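PDB 6JWS: 7,8-dihydro-6-hydroxymethylpterin pyrophosphokinase-dihydropteroate synthase from Plasmodium falciparum, which probably catalyses two successive steps of folate biosynthesis, pyrophosphorylation of 6-hydroxymethyl-7,8-dihydropterin by ATP and condensation of the product with 4-aminobenzoate to give 7,8-dihydropteroate. Local coordinates for residues 327-330 against 331-335; 376-380 against 381-385; 491-495 against 496-500. The protein carries 1 engineered substitution. All blocks are in the same frame, centred on the assembly; numbering follows the deposited sequence.

Interaction 1 of 3, residues 327-330 against 331-335; sequences YSIL and LCLND
L331 packs against one face of the ring of Y327, one helical turn back. Its N-H goes to Y327 O at 2.8 Å and nearly straight, while CB sits over that face of the phenol ring, toward the rim, 4.3 Å from the ring centroid. From there the branch reaches along the ring: L331 CD2 touches Y327 CE2 at 3.8 Å, and CD1 comes up to the hydroxyl end. Y327 has CG opposite its own N (chi1 177°), which sends the ring down the helix side and across L331; the phenol OH is then hydrogen-bonded to Y353 of helix 349-364.

C332 follows with a long, weak N-H bond to S328 O at 3.4 Å. L333 repeats the i to i+4 pattern more firmly, its N lying 2.9 Å from I329 O with an almost linear N-H. Its side chain runs beside that of I329, both pointing the same way, and L333 CD1 meets I329 CG2 at 3.7 Å. This pair faces L212 of strand 208-214, an outermost strand of the antiparallel sheet. N334 N closes the next turn on L330 O at 2.9 Å, but the bond is bent (139°), and the amide of N334 turns away so that OD1 accepts from R350 NE.

The i to i+4 bonds and side chains packed a turn apart are those of an alpha helix, 327-336. It is wedged between helix 349-364 and the antiparallel sheet of the pyrophosphokinase part, and the side chain of I329 lies about 7 Å from the bound ATP.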
# COMPACT_ATOMS: atom_id res chain seq x y z
N TYR B 327 -3.99 17.01 28.14
CA TYR B 327 -4.38 16.55 26.81
C TYR B 327 -5.38 15.39 26.91
O TYR B 327 -6.40 15.40 26.22
CB TYR B 327 -3.17 16.10 26.00
CG TYR B 327 -3.54 15.55 24.65
CD1 TYR B 327 -4.10 16.37 23.68
CD2 TYR B 327 -3.38 14.21 24.34
CE1 TYR B 327 -4.45 15.88 22.43
CE2 TYR B 327 -3.72 13.71 23.10
CZ TYR B 327 -4.25 14.54 22.13
OH TYR B 327 -4.60 14.05 20.91
N SER B 328 -5.09 14.42 27.79
CA SER B 328 -5.88 13.21 27.89
C SER B 328 -7.34 13.53 28.21
O SER B 328 -8.23 12.81 27.79
CB SER B 328 -5.29 12.21 28.84
OG SER B 328 -5.32 12.74 30.16
N ILE B 329 -7.60 14.63 28.91
CA ILE B 329 -8.98 15.00 29.20
C ILE B 329 -9.60 15.64 27.97
O ILE B 329 -10.70 15.27 27.57
CB ILE B 329 -9.10 15.89 30.46
CG1 ILE B 329 -8.63 15.16 31.72
CG2 ILE B 329 -10.49 16.46 30.62
CD1 ILE B 329 -8.37 16.11 32.88
N LEU B 330 -8.92 16.62 27.38
CA LEU B 330 -9.45 17.27 26.19
C LEU B 330 -9.76 16.23 25.11
O LEU B 330 -10.79 16.30 24.45
CB LEU B 330 -8.46 18.33 25.69
CG LEU B 330 -8.45 19.65 26.45
CD1 LEU B 330 -7.40 20.61 25.90
CD2 LEU B 330 -9.81 20.32 26.41
N LEU B 331 -8.86 15.26 24.94
CA LEU B 331 -8.97 14.17 23.98
C LEU B 331 -10.31 13.42 24.15
O LEU B 331 -11.05 13.26 23.17
CB LEU B 331 -7.74 13.28 24.19
CG LEU B 331 -7.63 11.98 23.36
CD1 LEU B 331 -7.42 12.26 21.87
CD2 LEU B 331 -6.47 11.14 23.89
N CYS B 332 -10.64 13.02 25.39
CA CYS B 332 -11.89 12.32 25.72
C CYS B 332 -13.11 13.21 25.55
O CYS B 332 -14.10 12.77 24.98
CB CYS B 332 -11.87 11.81 27.15
SG CYS B 332 -10.76 10.41 27.39
N LEU B 333 -13.08 14.45 26.07
CA LEU B 333 -14.21 15.36 25.96
C LEU B 333 -14.50 15.67 24.49
O LEU B 333 -15.66 15.92 24.13
CB LEU B 333 -13.91 16.67 26.71
CG LEU B 333 -13.70 16.57 28.23
CD1 LEU B 333 -13.32 17.93 28.82
CD2 LEU B 333 -14.93 16.04 28.93
N ASN B 334 -13.46 15.67 23.65
CA ASN B 334 -13.62 16.04 22.25
C ASN B 334 -14.48 14.99 21.53
O ASN B 334 -15.08 15.30 20.50
CB ASN B 334 -12.28 16.27 21.55
CG ASN B 334 -12.39 16.58 20.07
OD1 ASN B 334 -13.02 17.56 19.66
ND2 ASN B 334 -11.80 15.74 19.24
N ASP B 335 -14.51 13.75 22.04
CA ASP B 335 -15.30 12.68 21.44
C ASP B 335 -16.78 12.89 21.75
O ASP B 335 -17.62 12.59 20.90
CB ASP B 335 -14.96 11.30 22.02
CG ASP B 335 -13.61 10.74 21.61
OD1 ASP B 335 -13.07 11.17 20.57
OD2 ASP B 335 -13.10 9.90 22.35

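Interaction 2 of 3, residues 376-380 against 381-385; sequences YVLKD and RISYL
Strands 372-377 and 382-384 form a beta hairpin at the edge of the antiparallel six-stranded sheet, and Y376 and S383 are an antiparallel hydrogen-bonded pair in it. Y376 N reaches S383 O at 2.9 Å, and S383 N returns a bond to Y376 O at 3.1 Å. Both side chains lie on the same face of the sheet, where the phenol ring folds over its partner. Y376 places CG between its own N and carbonyl carbon (chi1 72°), and this swings the ring across to the neighbouring strand instead of along its own. S383 CB then sits over one ring face, 3.6 Å from the centroid and 20° off the normal, a CH-pi contact. The side chain of L385 crosses that of Y376 at about a right angle, bringing its CD1 to 3.7 Å from Y376 CD1.

Beyond this pair the chain opens into a wide turn through L378, K379 and D380, and water does much of the bridging across it. One water accepts from both K379 N and R381 N. Another accepts from L378 N, donates to R381 O and is also bonded to S383 OG, so the serine hydroxyl helps close the mouth of the turn. At the exposed tip D380 and R381 are neighbours of opposite charge, yet the carboxylate and guanidinium planes are nearly perpendicular and D380 OD1 stays 4.1 Å from R381 NH1, beyond a salt bridge. The turn also leans on the synthase part, where K379 O accepts from R571 NH2. At the hydroxyl end of the ring, a third water lies 2.8 Å from S383 OG and donates a longer bond of 3.3 Å to Y376 OH.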
# COMPACT_ATOMS: atom_id res chain seq x y z
N TYR B 376 -10.35 0.37 21.15
CA TYR B 376 -11.69 -0.21 21.08
C TYR B 376 -11.68 -1.58 21.77
O TYR B 376 -10.60 -2.14 21.98
CB TYR B 376 -12.20 -0.28 19.63
CG TYR B 376 -11.51 -1.32 18.78
CD1 TYR B 376 -10.28 -1.06 18.21
CD2 TYR B 376 -12.07 -2.58 18.54
CE1 TYR B 376 -9.63 -1.97 17.40
CE2 TYR B 376 -11.42 -3.52 17.74
CZ TYR B 376 -10.19 -3.21 17.16
OH TYR B 376 -9.50 -4.09 16.38
N VAL B 377 -12.87 -2.12 22.11
CA VAL B 377 -12.91 -3.40 22.81
C VAL B 377 -13.83 -4.39 22.09
O VAL B 377 -14.98 -4.08 21.78
CB VAL B 377 -13.29 -3.23 24.30
CG1 VAL B 377 -13.41 -4.57 25.03
CG2 VAL B 377 -12.30 -2.34 25.03
N LEU B 378 -13.30 -5.58 21.79
CA LEU B 378 -14.08 -6.62 21.13
C LEU B 378 -14.76 -7.50 22.17
O LEU B 378 -15.92 -7.89 22.01
CB LEU B 378 -13.17 -7.46 20.24
CG LEU B 378 -12.70 -6.77 18.97
CD1 LEU B 378 -11.66 -7.62 18.25
CD2 LEU B 378 -13.89 -6.47 18.06
N LYS B 379 -14.00 -7.87 23.20
CA LYS B 379 -14.52 -8.78 24.21
C LYS B 379 -14.25 -8.20 25.60
O LYS B 379 -15.10 -7.50 26.16
CB LYS B 379 -13.98 -10.20 23.98
CG LYS B 379 -14.56 -11.27 24.90
CD LYS B 379 -13.84 -12.62 24.82
CE LYS B 379 -14.20 -13.53 25.98
NZ LYS B 379 -13.92 -14.96 25.71
N ASP B 380 -13.03 -8.43 26.11
CA ASP B 380 -12.66 -7.98 27.44
C ASP B 380 -11.22 -7.47 27.45
O ASP B 380 -10.68 -7.21 28.52
CB ASP B 380 -12.96 -9.06 28.50
CG ASP B 380 -12.35 -10.44 28.23
OD1 ASP B 380 -11.38 -10.53 27.43
OD2 ASP B 380 -12.86 -11.43 28.83
N ARG B 381 -10.61 -7.31 26.27
CA ARG B 381 -9.24 -6.86 26.16
C ARG B 381 -9.14 -5.59 25.31
O ARG B 381 -9.95 -5.33 24.42
CB ARG B 381 -8.37 -8.00 25.60
CG ARG B 381 -7.48 -8.69 26.63
CD ARG B 381 -8.15 -9.36 27.81
NE ARG B 381 -7.41 -9.14 29.06
CZ ARG B 381 -7.58 -9.82 30.20
NH1 ARG B 381 -8.47 -10.81 30.28
NH2 ARG B 381 -6.85 -9.52 31.26
N ILE B 382 -8.09 -4.81 25.58
CA ILE B 382 -7.67 -3.64 24.82
C ILE B 382 -7.25 -4.03 23.40
O ILE B 382 -6.44 -4.93 23.21
CB ILE B 382 -6.50 -2.99 25.58
CG1 ILE B 382 -6.97 -2.27 26.84
CG2 ILE B 382 -5.65 -2.08 24.70
CD1 ILE B 382 -5.80 -1.87 27.73
N SER B 383 -7.81 -3.33 22.40
CA SER B 383 -7.30 -3.34 21.03
C SER B 383 -6.96 -1.89 20.68
O SER B 383 -7.77 -1.00 20.92
CB SER B 383 -8.31 -3.90 20.03
OG SER B 383 -8.55 -5.29 20.20
N TYR B 384 -5.78 -1.66 20.11
CA TYR B 384 -5.44 -0.32 19.69
C TYR B 384 -6.04 -0.08 18.31
O TYR B 384 -5.75 -0.84 17.38
CB TYR B 384 -3.92 -0.14 19.63
CG TYR B 384 -3.25 -0.30 20.97
CD1 TYR B 384 -3.39 0.67 21.94
CD2 TYR B 384 -2.58 -1.47 21.29
CE1 TYR B 384 -2.84 0.50 23.20
CE2 TYR B 384 -1.99 -1.64 22.53
CZ TYR B 384 -2.13 -0.65 23.49
OH TYR B 384 -1.55 -0.81 24.71
N LEU B 385 -6.88 0.96 18.20
CA LEU B 385 -7.51 1.26 16.93
C LEU B 385 -6.43 1.39 15.86
O LEU B 385 -5.45 2.10 16.06
CB LEU B 385 -8.32 2.56 17.04
CG LEU B 385 -9.25 2.81 15.85
CD1 LEU B 385 -10.30 1.71 15.77
CD2 LEU B 385 -9.92 4.16 15.94
O HOH W 1 -7.37 -6.12 17.82
O HOH W 2 -10.32 -6.06 21.95
O HOH W 3 -11.01 -8.32 23.45

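Interaction 3 of 3, residues 491-495 against 496-500; sequences ECVDN and DLVDI
L497 N bonds C492 O at 2.8 Å and D496 N bonds V493 O at 3.1 Å: this is a Schellman motif, ending helix 486-494 in the synthase TIM barrel. D496 is its C-prime residue, with positive phi (59°), and that turns the chain back over the last helical turn. The two bonds differ in approach: L497 N is merely tilted from the plane of the C492 carbonyl, while D496 N stands above that of V493, not on a lone pair.

The returning chain lays V498 against the helix. With CG1 anti to the carbonyl carbon (chi1 -60°), V498 leaves CG2 between N and the carbonyl carbon, where it meets C492 CB at 3.6 Å and V493 CG1 at 3.9 Å, its side chain slanting across that of V493. L497 points back at the helix, and its CG packs on N495 CB; Q460 of helix 448-464 bonds N495 O and touches L497.

N495 carries its side chain back along the helix, with CG opposite the carbonyl carbon (chi1 -74°). Its amide thus meets the preceding turn: ND2 donates to E491 O at 3.0 Å, nearly straight, in the carbonyl plane and on a lone pair.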
# COMPACT_ATOMS: atom_id res chain seq x y z
N GLU B 491 -31.15 -15.39 24.19
CA GLU B 491 -30.83 -16.74 24.62
C GLU B 491 -29.32 -16.96 24.57
O GLU B 491 -28.78 -17.70 25.39
CB GLU B 491 -31.58 -17.78 23.78
CG GLU B 491 -31.48 -19.20 24.32
CD GLU B 491 -32.08 -20.31 23.48
OE1 GLU B 491 -32.65 -20.02 22.41
OE2 GLU B 491 -31.94 -21.48 23.87
N CYS B 492 -28.64 -16.31 23.62
CA CYS B 492 -27.20 -16.47 23.49
C CYS B 492 -26.47 -15.80 24.65
O CYS B 492 -25.58 -16.42 25.22
CB CYS B 492 -26.68 -15.94 22.17
SG CYS B 492 -27.23 -16.94 20.76
N VAL B 493 -26.86 -14.57 25.01
CA VAL B 493 -26.13 -13.92 26.09
C VAL B 493 -26.48 -14.56 27.44
O VAL B 493 -25.60 -14.68 28.30
CB VAL B 493 -26.16 -12.37 26.08
CG1 VAL B 493 -25.45 -11.81 24.85
CG2 VAL B 493 -27.54 -11.77 26.21
N ASP B 494 -27.74 -14.98 27.63
CA ASP B 494 -28.16 -15.61 28.88
C ASP B 494 -27.30 -16.84 29.17
O ASP B 494 -26.96 -17.09 30.31
CB ASP B 494 -29.65 -15.99 28.89
CG ASP B 494 -30.61 -14.82 29.07
OD1 ASP B 494 -30.15 -13.71 29.42
OD2 ASP B 494 -31.84 -15.03 28.85
N ASN B 495 -26.90 -17.55 28.11
CA ASN B 495 -26.19 -18.81 28.22
C ASN B 495 -24.69 -18.63 27.95
O ASN B 495 -23.97 -19.62 27.84
CB ASN B 495 -26.84 -19.86 27.31
CG ASN B 495 -28.17 -20.35 27.88
OD1 ASN B 495 -28.17 -21.25 28.71
ND2 ASN B 495 -29.28 -19.75 27.47
N ASP B 496 -24.24 -17.38 27.78
CA ASP B 496 -22.84 -17.03 27.55
C ASP B 496 -22.30 -17.72 26.30
O ASP B 496 -21.21 -18.28 26.30
CB ASP B 496 -21.97 -17.24 28.80
CG ASP B 496 -22.24 -16.22 29.90
OD1 ASP B 496 -23.16 -16.46 30.72
OD2 ASP B 496 -21.55 -15.17 29.92
N LEU B 497 -23.06 -17.64 25.21
CA LEU B 497 -22.66 -18.34 24.00
C LEU B 497 -21.92 -17.39 23.05
O LEU B 497 -21.31 -17.88 22.11
CB LEU B 497 -23.90 -18.95 23.32
CG LEU B 497 -24.69 -19.96 24.17
CD1 LEU B 497 -25.84 -20.56 23.39
CD2 LEU B 497 -23.78 -21.08 24.67
N VAL B 498 -21.98 -16.07 23.30
CA VAL B 498 -21.51 -15.09 22.34
C VAL B 498 -20.89 -13.89 23.07
O VAL B 498 -21.23 -13.62 24.22
CB VAL B 498 -22.61 -14.63 21.36
CG1 VAL B 498 -23.15 -15.79 20.54
CG2 VAL B 498 -23.74 -13.86 22.04
N ASP B 499 -20.02 -13.17 22.35
CA ASP B 499 -19.42 -11.92 22.79
C ASP B 499 -19.97 -10.69 22.05
O ASP B 499 -20.02 -9.62 22.63
CB ASP B 499 -17.91 -11.98 22.60
CG ASP B 499 -17.36 -13.19 23.30
OD1 ASP B 499 -17.53 -13.24 24.55
OD2 ASP B 499 -16.84 -14.10 22.58
N ILE B 500 -20.30 -10.82 20.76
CA ILE B 500 -20.52 -9.65 19.92
C ILE B 500 -21.85 -9.80 19.19
O ILE B 500 -22.11 -10.86 18.62
CB ILE B 500 -19.35 -9.47 18.91
CG1 ILE B 500 -18.05 -9.06 19.59
CG2 ILE B 500 -19.73 -8.47 17.81
CD1 ILE B 500 -16.82 -9.09 18.70

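How the interactions relate
From the N terminus the three contacts come in series; none encloses or crosses another. Interaction 1 spans turns of helix 327-336 in the pyrophosphokinase part, near the bound ATP. The chain then passes through helix 349-364 to interaction 2, which closes the hairpin of strands 372-377 and 382-384 just before the first barrel strand, 390-396. Interaction 3 ends helix 486-494 and leads into barrel strand 500-503. Interactions 1 and 2 do not touch; the centres of 1 and 3 are about 33 Å apart, on opposite sides of the chain's centre. Interactions 2 and 3 do touch: the hairpin turn packs L378 O on I500 CG1 and K379 CG on D499 OD1, joining the kinase sheet to the synthase barrel.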